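Local coordinates for TT1696 protein (Thermus thermophilus, PDB 1UFB), which is of unknown function but belongs to the all-helical HEPN family and may bind DNA, at residues A[13-18]-A[111-116]; A[39-44]-A[121-126]; A[57-62]-A[81-86]; A[87-92]-A[102-107]. One frame throughout, in Å; residues are numbered along the deposited sequence.

Overall arrangement
From the N terminus, helix 4-24 opens contact 1 at 13-18 and helix 27-48 opens contact 2 at 39-44. Contact 3 then closes a short loop, fixing the start of helix 58-63 to segment 81-86, and contact 4 follows in series, folding the connection after helix 73-83 onto the entry to helix 106-126. Helix 106-126 next closes contact 1 at 111-116 and, farther along, contact 2 at 121-126. Contacts 1 and 2 therefore cross, while contacts 3 and 4 both nest inside them. The last helix is thereby tied to the first two, with the short helices 58-63 and 73-83 packed alongside in this HEPN helical bundle.

Contact 1 (A[13-18]-A[111-116]); sequences HNLRHA and EALDLA
Within the helical bundle of this HEPN-family protein, Leu15 and Ala18 of helix 4-24 face Leu113 and Ala116 of helix 106-126. The two helices run antiparallel, their segment axes 10.6 Å apart with N-to-C directions 164° from each other, so over these segments they lie nearly side by side. The contact centres on the methyl CD2 of Leu113, which enters between the two residues on the first helix. It lies 3.4 Å from CD1 of Leu15 and equally 3.4 Å from CB of Ala18, both closer than ordinary van der Waals contact between carbons. Leu15 extends with CG anti to its backbone N (chi1 -166°), and this carries its CD1 across the gap; the same methyl also comes to 3.8 Å from CB of Ala116. On each helix a leucine is thus matched with an alanine three residues further on: the branched chain spans the gap while the lone methyl beside it lets the opposing leucine come in. Ala18 also touches Ala33 of helix 27-48, and Leu113 reaches Gln19 and Leu22 farther along helix 4-24. Another face of helix 4-24 serves the dimer, where His17 stacks on Trp29 of the second subunit and bonds its Asp26. Leucines and alanines meeting at one-turn spacing across a gently inclined antiparallel pair are characteristic of helical bundles.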
loop_
_atom_site.group_PDB
_atom_site.type_symbol
_atom_site.label_atom_id
_atom_site.label_comp_id
_atom_site.label_asym_id
_atom_site.label_seq_id
_atom_site.Cartn_x
_atom_site.Cartn_y
_atom_site.Cartn_z
ATOM N N HIS A 13 12.004 2.174 6.664
ATOM C CA HIS A 13 10.824 1.672 7.427
ATOM C C HIS A 13 9.966 0.701 6.581
ATOM O O HIS A 13 9.448 -0.329 7.060
ATOM C CB HIS A 13 9.923 2.852 7.907
ATOM C CG HIS A 13 8.695 2.399 8.661
ATOM N ND1 HIS A 13 7.466 2.199 8.051
ATOM C CD2 HIS A 13 8.536 1.980 9.948
ATOM C CE1 HIS A 13 6.616 1.672 8.919
ATOM N NE2 HIS A 13 7.236 1.528 10.077
ATOM N N ASN A 14 9.747 1.084 5.320
ATOM C CA ASN A 14 8.979 0.227 4.409
ATOM C C ASN A 14 9.698 -1.117 4.261
ATOM O O ASN A 14 9.030 -2.159 4.224
ATOM C CB ASN A 14 8.879 0.890 2.973
ATOM C CG ASN A 14 7.974 2.134 2.937
ATOM O OD1 ASN A 14 7.983 2.894 1.927
ATOM N ND2 ASN A 14 7.159 2.334 3.982
ATOM N N LEU A 15 11.038 -1.109 4.144
ATOM C CA LEU A 15 11.770 -2.384 3.982
ATOM C C LEU A 15 11.631 -3.184 5.299
ATOM O O LEU A 15 11.454 -4.387 5.262
ATOM C CB LEU A 15 13.250 -2.149 3.618
ATOM C CG LEU A 15 13.971 -3.427 3.104
ATOM C CD1 LEU A 15 13.259 -4.062 1.904
ATOM C CD2 LEU A 15 15.419 -3.060 2.664
ATOM N N ARG A 16 11.676 -2.518 6.447
ATOM C CA ARG A 16 11.449 -3.276 7.720
ATOM C C ARG A 16 10.024 -3.801 7.794
ATOM O O ARG A 16 9.769 -4.910 8.347
ATOM C CB ARG A 16 11.775 -2.434 8.990
ATOM C CG ARG A 16 13.301 -2.093 9.034
ATOM C CD ARG A 16 13.698 -1.404 10.336
ATOM N NE ARG A 16 13.120 -0.087 10.475
ATOM C CZ ARG A 16 13.779 1.023 10.199
ATOM N NH1 ARG A 16 15.044 0.928 9.763
ATOM N NH2 ARG A 16 13.177 2.205 10.364
ATOM N N HIS A 17 9.081 -3.028 7.276
ATOM C CA HIS A 17 7.695 -3.529 7.268
ATOM C C HIS A 17 7.629 -4.782 6.323
ATOM O O HIS A 17 6.873 -5.735 6.611
ATOM C CB HIS A 17 6.657 -2.512 6.729
ATOM C CG HIS A 17 5.255 -3.070 6.738
ATOM N ND1 HIS A 17 4.576 -3.346 7.911
ATOM C CD2 HIS A 17 4.424 -3.419 5.736
ATOM C CE1 HIS A 17 3.378 -3.827 7.619
ATOM N NE2 HIS A 17 3.255 -3.877 6.310
ATOM N N ALA A 18 8.329 -4.753 5.186
ATOM C CA ALA A 18 8.290 -5.925 4.278
ATOM C C ALA A 18 8.944 -7.144 4.976
ATOM O O ALA A 18 8.496 -8.271 4.812
ATOM C CB ALA A 18 9.012 -5.614 2.856
ATOM N N GLU A 111 12.961 -12.575 -2.546
ATOM C CA GLU A 111 13.650 -11.997 -3.690
ATOM C C GLU A 111 13.270 -10.489 -3.783
ATOM O O GLU A 111 14.129 -9.613 -4.011
ATOM C CB GLU A 111 13.237 -12.700 -4.983
ATOM C CG GLU A 111 13.796 -11.951 -6.190
ATOM C CD GLU A 111 13.298 -12.590 -7.452
ATOM O OE1 GLU A 111 12.086 -12.404 -7.830
ATOM O OE2 GLU A 111 14.155 -13.308 -8.035
ATOM N N ALA A 112 11.990 -10.181 -3.529
ATOM C CA ALA A 112 11.555 -8.772 -3.586
ATOM C C ALA A 112 12.339 -7.937 -2.566
ATOM O O ALA A 112 12.796 -6.820 -2.886
ATOM C CB ALA A 112 10.032 -8.698 -3.369
ATOM N N LEU A 113 12.512 -8.466 -1.345
ATOM C CA LEU A 113 13.328 -7.752 -0.340
ATOM C C LEU A 113 14.755 -7.596 -0.843
ATOM O O LEU A 113 15.352 -6.550 -0.682
ATOM C CB LEU A 113 13.373 -8.492 1.012
ATOM C CG LEU A 113 12.104 -8.474 1.868
ATOM C CD1 LEU A 113 12.163 -9.585 2.902
ATOM C CD2 LEU A 113 12.000 -7.182 2.587
ATOM N N ASP A 114 15.296 -8.628 -1.484
ATOM C CA ASP A 114 16.660 -8.550 -1.994
ATOM C C ASP A 114 16.806 -7.424 -3.008
ATOM O O ASP A 114 17.803 -6.653 -2.989
ATOM C CB ASP A 114 17.048 -9.860 -2.713
ATOM C CG ASP A 114 17.266 -11.027 -1.753
ATOM O OD1 ASP A 114 17.449 -10.793 -0.538
ATOM O OD2 ASP A 114 17.259 -12.175 -2.234
ATOM N N LEU A 115 15.839 -7.343 -3.915
ATOM C CA LEU A 115 15.878 -6.327 -4.978
ATOM C C LEU A 115 15.719 -4.910 -4.390
ATOM O O LEU A 115 16.404 -3.966 -4.802
ATOM C CB LEU A 115 14.778 -6.641 -6.043
ATOM C CG LEU A 115 14.943 -8.007 -6.750
ATOM C CD1 LEU A 115 13.789 -8.244 -7.750
ATOM C CD2 LEU A 115 16.287 -8.012 -7.488
ATOM N N ALA A 116 14.827 -4.769 -3.430
ATOM C CA ALA A 116 14.632 -3.470 -2.817
ATOM C C ALA A 116 15.878 -3.065 -2.049
ATOM O O ALA A 116 16.290 -1.867 -2.079
ATOM C CB ALA A 116 13.401 -3.479 -1.881
#

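Contact 2 (A[39-44]-A[121-126]); sequences EAALKG and AFVEEK
Val123 packs against Ala41 and Leu42 where helices 27-48 and 106-126 run parallel in the HEPN helical bundle, their segment axes 9.4 Å apart and inclined by 18°. The tight part lies around the isopropyl group of Val123. Its CG2 sits 3.6 Å from CD2 of Leu42, whose side chain crosses it at a slant, and a little farther from CB of Ala41. A beta-branched residue suits this place because both of its methyls point into the interface while Ala41, with only CB, allows the backbones to draw close; from helix 4-24, Ala11 touches Ala41 and Leu8 touches Val123. Contact is looser at Phe122: CD2 of Leu42 lies at the edge of its ring, near the ring plane, at 4.3 Å from CE2, and the ring also packs on Leu65, Val69, Val71 and Pro72. Glu124 and Glu125 lie exposed, whereas the buried Lys43 and Glu39 pair with each other: Lys43 NZ forms a salt bridge of 2.8 Å to OE2 of Glu39, a carboxylate also bonded by Tyr91 OH of the second subunit. Val123 CG1, anti to its backbone N (chi1 165°), rests 3.5 Å from the carbonyl oxygen of Ala41.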
loop_
_atom_site.group_PDB
_atom_site.type_symbol
_atom_site.label_atom_id
_atom_site.label_comp_id
_atom_site.label_asym_id
_atom_site.label_seq_id
_atom_site.Cartn_x
_atom_site.Cartn_y
_atom_site.Cartn_z
ATOM N N GLU A 39 10.670 2.637 -4.149
ATOM C CA GLU A 39 10.090 3.863 -4.646
ATOM C C GLU A 39 10.498 5.066 -3.753
ATOM O O GLU A 39 10.933 6.155 -4.228
ATOM C CB GLU A 39 8.524 3.665 -4.630
ATOM C CG GLU A 39 7.786 4.837 -5.372
ATOM C CD GLU A 39 6.281 4.851 -5.117
ATOM O OE1 GLU A 39 5.597 3.891 -5.469
ATOM O OE2 GLU A 39 5.780 5.858 -4.583
ATOM N N ALA A 40 10.269 4.915 -2.452
ATOM C CA ALA A 40 10.575 6.008 -1.483
ATOM C C ALA A 40 12.117 6.350 -1.505
ATOM O O ALA A 40 12.513 7.562 -1.477
ATOM C CB ALA A 40 10.112 5.575 -0.029
ATOM N N ALA A 41 12.935 5.312 -1.601
ATOM C CA ALA A 41 14.406 5.533 -1.622
ATOM C C ALA A 41 14.773 6.325 -2.848
ATOM O O ALA A 41 15.552 7.306 -2.736
ATOM C CB ALA A 41 15.162 4.209 -1.634
ATOM N N LEU A 42 14.231 5.943 -4.033
ATOM C CA LEU A 42 14.567 6.689 -5.231
ATOM C C LEU A 42 13.991 8.089 -5.194
ATOM O O LEU A 42 14.625 8.998 -5.650
ATOM C CB LEU A 42 14.150 5.938 -6.510
ATOM C CG LEU A 42 15.014 4.689 -6.747
ATOM C CD1 LEU A 42 14.497 3.842 -7.841
ATOM C CD2 LEU A 42 16.458 5.168 -7.132
ATOM N N LYS A 43 12.791 8.282 -4.643
ATOM C CA LYS A 43 12.238 9.638 -4.560
ATOM C C LYS A 43 13.190 10.463 -3.648
ATOM O O LYS A 43 13.473 11.614 -3.927
ATOM C CB LYS A 43 10.789 9.557 -4.026
ATOM C CG LYS A 43 9.829 9.225 -5.201
ATOM C CD LYS A 43 8.399 8.984 -4.770
ATOM C CE LYS A 43 7.569 8.668 -6.039
ATOM N NZ LYS A 43 6.079 8.458 -5.544
ATOM N N GLY A 44 13.749 9.837 -2.607
ATOM C CA GLY A 44 14.671 10.558 -1.760
ATOM C C GLY A 44 15.964 10.897 -2.516
ATOM O O GLY A 44 16.466 12.014 -2.394
ATOM N N ALA A 121 20.546 0.382 -1.219
ATOM C CA ALA A 121 22.042 0.481 -1.021
ATOM C C ALA A 121 22.645 1.410 -2.069
ATOM O O ALA A 121 23.527 2.198 -1.768
ATOM C CB ALA A 121 22.679 -0.928 -1.082
ATOM N N PHE A 122 22.151 1.317 -3.290
ATOM C CA PHE A 122 22.588 2.187 -4.405
ATOM C C PHE A 122 22.243 3.630 -3.982
ATOM O O PHE A 122 23.083 4.546 -4.029
ATOM C CB PHE A 122 21.837 1.750 -5.684
ATOM C CG PHE A 122 21.813 2.773 -6.800
ATOM C CD1 PHE A 122 22.886 2.911 -7.678
ATOM C CD2 PHE A 122 20.686 3.600 -6.972
ATOM C CE1 PHE A 122 22.843 3.863 -8.703
ATOM C CE2 PHE A 122 20.637 4.558 -8.001
ATOM C CZ PHE A 122 21.716 4.689 -8.862
ATOM N N VAL A 123 21.014 3.853 -3.530
ATOM C CA VAL A 123 20.653 5.193 -3.106
ATOM C C VAL A 123 21.533 5.699 -1.930
ATOM O O VAL A 123 21.975 6.867 -1.907
ATOM C CB VAL A 123 19.147 5.244 -2.693
ATOM C CG1 VAL A 123 18.879 6.537 -1.916
ATOM C CG2 VAL A 123 18.255 5.193 -3.974
ATOM N N GLU A 124 21.768 4.846 -0.943
ATOM C CA GLU A 124 22.547 5.299 0.221
ATOM C C GLU A 124 23.966 5.698 -0.205
ATOM O O GLU A 124 24.528 6.670 0.302
ATOM C CB GLU A 124 22.584 4.222 1.323
ATOM C CG GLU A 124 21.286 4.208 2.170
ATOM C CD GLU A 124 20.981 2.842 2.846
ATOM O OE1 GLU A 124 21.749 1.861 2.622
ATOM O OE2 GLU A 124 19.957 2.765 3.578
ATOM N N GLU A 125 24.510 4.999 -1.182
ATOM C CA GLU A 125 25.828 5.360 -1.621
ATOM C C GLU A 125 25.842 6.560 -2.573
ATOM O O GLU A 125 26.859 7.235 -2.668
ATOM C CB GLU A 125 26.521 4.152 -2.237
ATOM C CG GLU A 125 26.550 4.096 -3.714
ATOM C CD GLU A 125 26.419 2.676 -4.158
ATOM O OE1 GLU A 125 26.666 1.797 -3.302
ATOM O OE2 GLU A 125 26.071 2.421 -5.334
ATOM N N LYS A 126 24.736 6.849 -3.265
ATOM C CA LYS A 126 24.740 8.004 -4.171
ATOM C C LYS A 126 24.309 9.280 -3.460
ATOM O O LYS A 126 24.406 10.368 -4.015
ATOM C CB LYS A 126 23.852 7.754 -5.383
ATOM C CG LYS A 126 24.259 6.560 -6.222
ATOM C CD LYS A 126 25.664 6.657 -6.745
ATOM C CE LYS A 126 26.006 5.452 -7.626
ATOM N NZ LYS A 126 27.484 5.338 -7.996
#

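Contact 3 (A[57-62]-A[81-86]); sequences SILDLL and VLDKYY
The carboxylate of Asp83 is the flat group that joins these segments, meeting the backbone N-H groups of Ile58 and Leu59 with one oxygen each. OD1 uses its syn lone pair, on the side of the other oxygen, for Ile58 N at 2.7 Å, with an angle of 155° at the hydrogen. OD2 takes Leu59 N at 3.1 Å, also on the syn side but 17° out of the carboxylate plane. The two bonds together restrict rotation of the group. Carbon atoms border it as well: CG2 of Ile58 lies 3.5 Å from OD1, and CB of Leu59 approaches OD2 as closely. Within 81-86 itself, well away from the carboxylate, the ring of Tyr85 has the carbonyl oxygen of Val81 over the centre of one face. The bonds of Asp83 belong to the first turn of helix 58-63, whose N-cap is Ser57. With OG anti to the backbone N (chi1 167°), that hydroxyl accepts from Asp60 N at 2.8 Å and satisfies an amide that has no carbonyl in a preceding turn. OG is also 3.3 Å from OD2 of Asp83, although the destination of its proton is not settled. Serine fits as a short capping group, while aspartate, from segment 81-86, can serve two amides at once. The partial positive charge of a helix start would be expected to favour the ionised carboxylate. Asp83 then begins a type I beta turn to Tyr86, whose ring stacks on His56, the residue just before the capping serine.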
loop_
_atom_site.group_PDB
_atom_site.type_symbol
_atom_site.label_atom_id
_atom_site.label_comp_id
_atom_site.label_asym_id
_atom_site.label_seq_id
_atom_site.Cartn_x
_atom_site.Cartn_y
_atom_site.Cartn_z
ATOM N N SER A 57 6.685 3.822 -10.811
ATOM C CA SER A 57 7.587 3.040 -11.653
ATOM C C SER A 57 9.040 3.202 -11.221
ATOM O O SER A 57 9.634 4.266 -11.457
ATOM C CB SER A 57 7.486 3.513 -13.110
ATOM O OG SER A 57 8.591 2.952 -13.856
ATOM N N ILE A 58 9.630 2.185 -10.603
ATOM C CA ILE A 58 10.997 2.410 -10.268
ATOM C C ILE A 58 11.894 2.455 -11.571
ATOM O O ILE A 58 12.996 3.063 -11.606
ATOM C CB ILE A 58 11.473 1.450 -9.119
ATOM C CG1 ILE A 58 12.230 0.368 -9.664
ATOM C CG2 ILE A 58 10.314 1.040 -8.069
ATOM C CD1 ILE A 58 13.381 0.390 -8.881
ATOM N N LEU A 59 11.377 1.908 -12.668
ATOM C CA LEU A 59 12.078 2.055 -13.974
ATOM C C LEU A 59 12.160 3.547 -14.335
ATOM O O LEU A 59 13.230 4.035 -14.761
ATOM C CB LEU A 59 11.324 1.348 -15.107
ATOM C CG LEU A 59 11.665 -0.105 -15.446
ATOM C CD1 LEU A 59 10.916 -0.519 -16.751
ATOM C CD2 LEU A 59 13.232 -0.199 -15.717
ATOM N N ASP A 60 11.050 4.277 -14.252
ATOM C CA ASP A 60 11.140 5.721 -14.576
ATOM C C ASP A 60 12.027 6.451 -13.528
ATOM O O ASP A 60 12.740 7.393 -13.858
ATOM C CB ASP A 60 9.789 6.432 -14.515
ATOM C CG ASP A 60 8.885 6.136 -15.719
ATOM O OD1 ASP A 60 9.245 6.465 -16.840
ATOM O OD2 ASP A 60 7.791 5.598 -15.538
ATOM N N LEU A 61 11.894 6.050 -12.255
ATOM C CA LEU A 61 12.643 6.670 -11.171
ATOM C C LEU A 61 14.159 6.583 -11.392
ATOM O O LEU A 61 14.899 7.545 -11.077
ATOM C CB LEU A 61 12.239 6.041 -9.807
ATOM C CG LEU A 61 10.813 6.545 -9.436
ATOM C CD1 LEU A 61 10.309 5.844 -8.137
ATOM C CD2 LEU A 61 10.813 8.044 -9.228
ATOM N N LEU A 62 14.591 5.449 -11.936
ATOM C CA LEU A 62 15.988 5.225 -12.242
ATOM C C LEU A 62 16.396 5.951 -13.520
ATOM O O LEU A 62 17.506 6.404 -13.627
ATOM C CB LEU A 62 16.252 3.750 -12.478
ATOM C CG LEU A 62 16.322 2.859 -11.221
ATOM C CD1 LEU A 62 16.380 1.373 -11.636
ATOM C CD2 LEU A 62 17.535 3.221 -10.410
ATOM N N VAL A 81 11.117 -6.058 -12.104
ATOM C CA VAL A 81 10.455 -7.038 -11.241
ATOM C C VAL A 81 9.587 -6.288 -10.173
ATOM O O VAL A 81 8.410 -6.558 -9.993
ATOM C CB VAL A 81 11.487 -7.868 -10.556
ATOM C CG1 VAL A 81 10.821 -8.866 -9.518
ATOM C CG2 VAL A 81 12.315 -8.646 -11.676
ATOM N N LEU A 82 10.178 -5.330 -9.495
ATOM C CA LEU A 82 9.427 -4.628 -8.440
ATOM C C LEU A 82 8.221 -3.888 -8.966
ATOM O O LEU A 82 7.211 -3.737 -8.270
ATOM C CB LEU A 82 10.390 -3.674 -7.724
ATOM C CG LEU A 82 11.474 -4.365 -6.864
ATOM C CD1 LEU A 82 12.514 -3.313 -6.411
ATOM C CD2 LEU A 82 10.812 -5.016 -5.603
ATOM N N ASP A 83 8.278 -3.478 -10.225
ATOM C CA ASP A 83 7.208 -2.662 -10.790
ATOM C C ASP A 83 5.910 -3.397 -10.910
ATOM O O ASP A 83 4.844 -2.811 -10.848
ATOM C CB ASP A 83 7.648 -2.036 -12.139
ATOM C CG ASP A 83 8.453 -0.738 -11.926
ATOM O OD1 ASP A 83 8.521 -0.318 -10.740
ATOM O OD2 ASP A 83 9.006 -0.132 -12.899
ATOM N N LYS A 84 6.003 -4.694 -11.002
ATOM C CA LYS A 84 4.816 -5.541 -11.050
ATOM C C LYS A 84 4.219 -5.756 -9.669
ATOM O O LYS A 84 3.222 -6.469 -9.545
ATOM C CB LYS A 84 5.166 -6.916 -11.573
ATOM C CG LYS A 84 5.861 -6.852 -12.912
ATOM C CD LYS A 84 5.001 -6.123 -13.947
ATOM C CE LYS A 84 5.300 -6.734 -15.314
ATOM N NZ LYS A 84 5.948 -8.085 -15.107
ATOM N N TYR A 85 4.809 -5.171 -8.625
ATOM C CA TYR A 85 4.261 -5.383 -7.263
ATOM C C TYR A 85 3.462 -4.197 -6.712
ATOM O O TYR A 85 2.986 -4.281 -5.573
ATOM C CB TYR A 85 5.382 -5.734 -6.270
ATOM C CG TYR A 85 6.121 -7.037 -6.640
ATOM C CD1 TYR A 85 7.477 -7.221 -6.313
ATOM C CD2 TYR A 85 5.446 -8.073 -7.275
ATOM C CE1 TYR A 85 8.165 -8.435 -6.613
ATOM C CE2 TYR A 85 6.121 -9.307 -7.571
ATOM C CZ TYR A 85 7.478 -9.460 -7.228
ATOM O OH TYR A 85 8.172 -10.645 -7.437
ATOM N N TYR A 86 3.372 -3.090 -7.465
ATOM C CA TYR A 86 2.625 -1.959 -6.945
ATOM C C TYR A 86 1.091 -2.235 -6.931
ATOM O O TYR A 86 0.420 -2.092 -5.910
ATOM C CB TYR A 86 2.978 -0.680 -7.733
ATOM C CG TYR A 86 2.139 0.497 -7.309
ATOM C CD1 TYR A 86 2.266 1.058 -6.018
ATOM C CD2 TYR A 86 1.093 0.957 -8.159
ATOM C CE1 TYR A 86 1.321 2.087 -5.575
ATOM C CE2 TYR A 86 0.191 1.908 -7.746
ATOM C CZ TYR A 86 0.303 2.474 -6.475
ATOM O OH TYR A 86 -0.597 3.458 -6.201
#

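Contact 4 (A[87-92]-A[102-107]); sequences IPTRYP and RHYTRL
Tyr104 reaches from the approach to helix 106-126 across to Pro88 and Thr89. From CB, which points toward the opposite segment, CG stands anti to the carbonyl carbon (chi1 -64°) and aims the ring at them. On one flank of the ring, CD2 and then CE2 come under the methyl of Thr89, with CE2 at 3.7 Å from CG2. That methyl makes a CH-pi contact over the face, 4.0 Å from the ring centroid and 22° off its normal. On the other flank CE1 lies 3.6 Å from the carbonyl oxygen of Pro88, which approaches obliquely and is bonded by His95 NE2. This loop holds Arg90 and His95 at the spacing of the R-X4-6-H motif of many HEPN ribonucleases; whether it has such a role here is not known. Threonine serves both environments, because its hydroxyl bonds the carbonyl oxygen of Tyr85 while the methyl is left for the aromatic face. Tyr85 and Ala28 of helix 27-48 also pack against the ring. CZ, between the two flanks, lies 3.8 Å from Thr89 CG2 and about as far from Pro88 O. At the tip, OH lies 3.3 Å from Pro88 O and 3.2 Å from Pro88 CB.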
loop_
_atom_site.group_PDB
_atom_site.type_symbol
_atom_site.label_atom_id
_atom_site.label_comp_id
_atom_site.label_asym_id
_atom_site.label_seq_id
_atom_site.Cartn_x
_atom_site.Cartn_y
_atom_site.Cartn_z
ATOM N N ILE A 87 0.547 -2.681 -8.050
ATOM C CA ILE A 87 -0.872 -2.944 -8.110
ATOM C C ILE A 87 -1.324 -4.432 -7.946
ATOM O O ILE A 87 -2.197 -4.715 -7.123
ATOM C CB ILE A 87 -1.508 -2.291 -9.445
ATOM C CG1 ILE A 87 -1.904 -0.817 -9.126
ATOM C CG2 ILE A 87 -2.837 -3.049 -9.877
ATOM C CD1 ILE A 87 -2.138 0.163 -10.373
ATOM N N PRO A 88 -0.703 -5.389 -8.677
ATOM C CA PRO A 88 -1.087 -6.817 -8.600
ATOM C C PRO A 88 -1.043 -7.488 -7.255
ATOM O O PRO A 88 -1.749 -8.454 -7.012
ATOM C CB PRO A 88 -0.167 -7.501 -9.658
ATOM C CG PRO A 88 -0.003 -6.336 -10.737
ATOM C CD PRO A 88 0.304 -5.167 -9.737
ATOM N N THR A 89 -0.239 -6.977 -6.350
ATOM C CA THR A 89 -0.179 -7.560 -5.021
ATOM C C THR A 89 -1.416 -7.277 -4.180
ATOM O O THR A 89 -1.627 -7.903 -3.172
ATOM C CB THR A 89 1.023 -7.002 -4.277
ATOM O OG1 THR A 89 1.059 -5.551 -4.439
ATOM C CG2 THR A 89 2.313 -7.583 -4.876
ATOM N N ARG A 90 -2.261 -6.339 -4.597
ATOM C CA ARG A 90 -3.408 -5.909 -3.769
ATOM C C ARG A 90 -4.767 -5.975 -4.479
ATOM O O ARG A 90 -5.797 -5.915 -3.824
ATOM C CB ARG A 90 -3.238 -4.428 -3.372
ATOM C CG ARG A 90 -1.967 -4.135 -2.555
ATOM C CD ARG A 90 -1.852 -2.635 -2.291
ATOM N NE ARG A 90 -1.457 -1.907 -3.495
ATOM C CZ ARG A 90 -2.041 -0.767 -3.937
ATOM N NH1 ARG A 90 -3.098 -0.195 -3.292
ATOM N NH2 ARG A 90 -1.485 -0.119 -4.955
ATOM N N TYR A 91 -4.756 -6.048 -5.807
ATOM C CA TYR A 91 -6.027 -5.964 -6.543
ATOM C C TYR A 91 -6.331 -7.245 -7.278
ATOM O O TYR A 91 -5.594 -7.627 -8.176
ATOM C CB TYR A 91 -6.012 -4.758 -7.511
ATOM C CG TYR A 91 -6.065 -3.447 -6.745
ATOM C CD1 TYR A 91 -4.939 -2.591 -6.664
ATOM C CD2 TYR A 91 -7.216 -3.088 -6.027
ATOM C CE1 TYR A 91 -4.966 -1.373 -5.860
ATOM C CE2 TYR A 91 -7.261 -1.876 -5.214
ATOM C CZ TYR A 91 -6.110 -1.031 -5.155
ATOM O OH TYR A 91 -6.148 0.166 -4.442
ATOM N N PRO A 92 -7.464 -7.895 -6.919
ATOM C CA PRO A 92 -7.863 -9.176 -7.537
ATOM C C PRO A 92 -7.945 -9.181 -9.057
ATOM O O PRO A 92 -7.485 -10.130 -9.695
ATOM C CB PRO A 92 -9.192 -9.499 -6.854
ATOM C CG PRO A 92 -9.001 -8.845 -5.474
ATOM C CD PRO A 92 -8.440 -7.475 -5.878
ATOM N N ARG A 102 -3.111 -14.531 -2.765
ATOM C CA ARG A 102 -2.734 -15.935 -2.960
ATOM C C ARG A 102 -1.743 -16.177 -4.081
ATOM O O ARG A 102 -1.188 -17.254 -4.201
ATOM C CB ARG A 102 -3.983 -16.824 -3.203
ATOM C CG ARG A 102 -4.536 -16.693 -4.556
ATOM C CD ARG A 102 -5.648 -17.726 -4.871
ATOM N NE ARG A 102 -5.681 -17.917 -6.327
ATOM C CZ ARG A 102 -6.718 -18.344 -7.047
ATOM N NH1 ARG A 102 -7.881 -18.639 -6.454
ATOM N NH2 ARG A 102 -6.572 -18.487 -8.370
ATOM N N HIS A 103 -1.513 -15.180 -4.920
ATOM C CA HIS A 103 -0.598 -15.403 -6.015
ATOM C C HIS A 103 0.845 -15.100 -5.670
ATOM O O HIS A 103 1.663 -15.084 -6.580
ATOM C CB HIS A 103 -1.013 -14.543 -7.219
ATOM C CG HIS A 103 -2.358 -14.902 -7.772
ATOM N ND1 HIS A 103 -3.521 -14.288 -7.368
ATOM C CD2 HIS A 103 -2.724 -15.847 -8.676
ATOM C CE1 HIS A 103 -4.550 -14.836 -7.993
ATOM N NE2 HIS A 103 -4.095 -15.784 -8.792
ATOM N N TYR A 104 1.164 -14.873 -4.394
ATOM C CA TYR A 104 2.535 -14.504 -4.052
ATOM C C TYR A 104 3.127 -15.484 -3.041
ATOM O O TYR A 104 2.433 -15.899 -2.145
ATOM C CB TYR A 104 2.540 -13.043 -3.548
ATOM C CG TYR A 104 2.103 -12.134 -4.682
ATOM C CD1 TYR A 104 0.749 -11.986 -5.006
ATOM C CD2 TYR A 104 3.065 -11.520 -5.518
ATOM C CE1 TYR A 104 0.370 -11.247 -6.139
ATOM C CE2 TYR A 104 2.710 -10.803 -6.636
ATOM C CZ TYR A 104 1.345 -10.664 -6.953
ATOM O OH TYR A 104 1.001 -9.962 -8.071
ATOM N N THR A 105 4.406 -15.837 -3.180
ATOM C CA THR A 105 4.996 -16.864 -2.303
ATOM C C THR A 105 6.136 -16.285 -1.445
ATOM O O THR A 105 6.597 -15.125 -1.660
ATOM C CB THR A 105 5.631 -18.011 -3.152
ATOM O OG1 THR A 105 6.781 -17.467 -3.855
ATOM C CG2 THR A 105 4.615 -18.590 -4.202
ATOM N N ARG A 106 6.617 -17.093 -0.513
ATOM C CA ARG A 106 7.697 -16.603 0.328
ATOM C C ARG A 106 8.977 -16.334 -0.507
ATOM O O ARG A 106 9.688 -15.324 -0.284
ATOM C CB ARG A 106 8.038 -17.584 1.482
ATOM C CG ARG A 106 9.262 -17.168 2.375
ATOM C CD ARG A 106 9.592 -18.188 3.549
ATOM N NE ARG A 106 10.061 -19.494 3.003
ATOM C CZ ARG A 106 11.281 -19.761 2.555
ATOM N NH1 ARG A 106 12.221 -18.820 2.571
ATOM N NH2 ARG A 106 11.568 -20.985 2.059
ATOM N N LEU A 107 9.326 -17.262 -1.410
ATOM C CA LEU A 107 10.564 -17.061 -2.154
ATOM C C LEU A 107 10.478 -15.776 -2.990
ATOM O O LEU A 107 11.487 -15.072 -3.167
ATOM C CB LEU A 107 10.902 -18.261 -3.090
ATOM C CG LEU A 107 11.183 -19.569 -2.306
ATOM C CD1 LEU A 107 11.298 -20.788 -3.328
ATOM C CD2 LEU A 107 12.512 -19.427 -1.515
#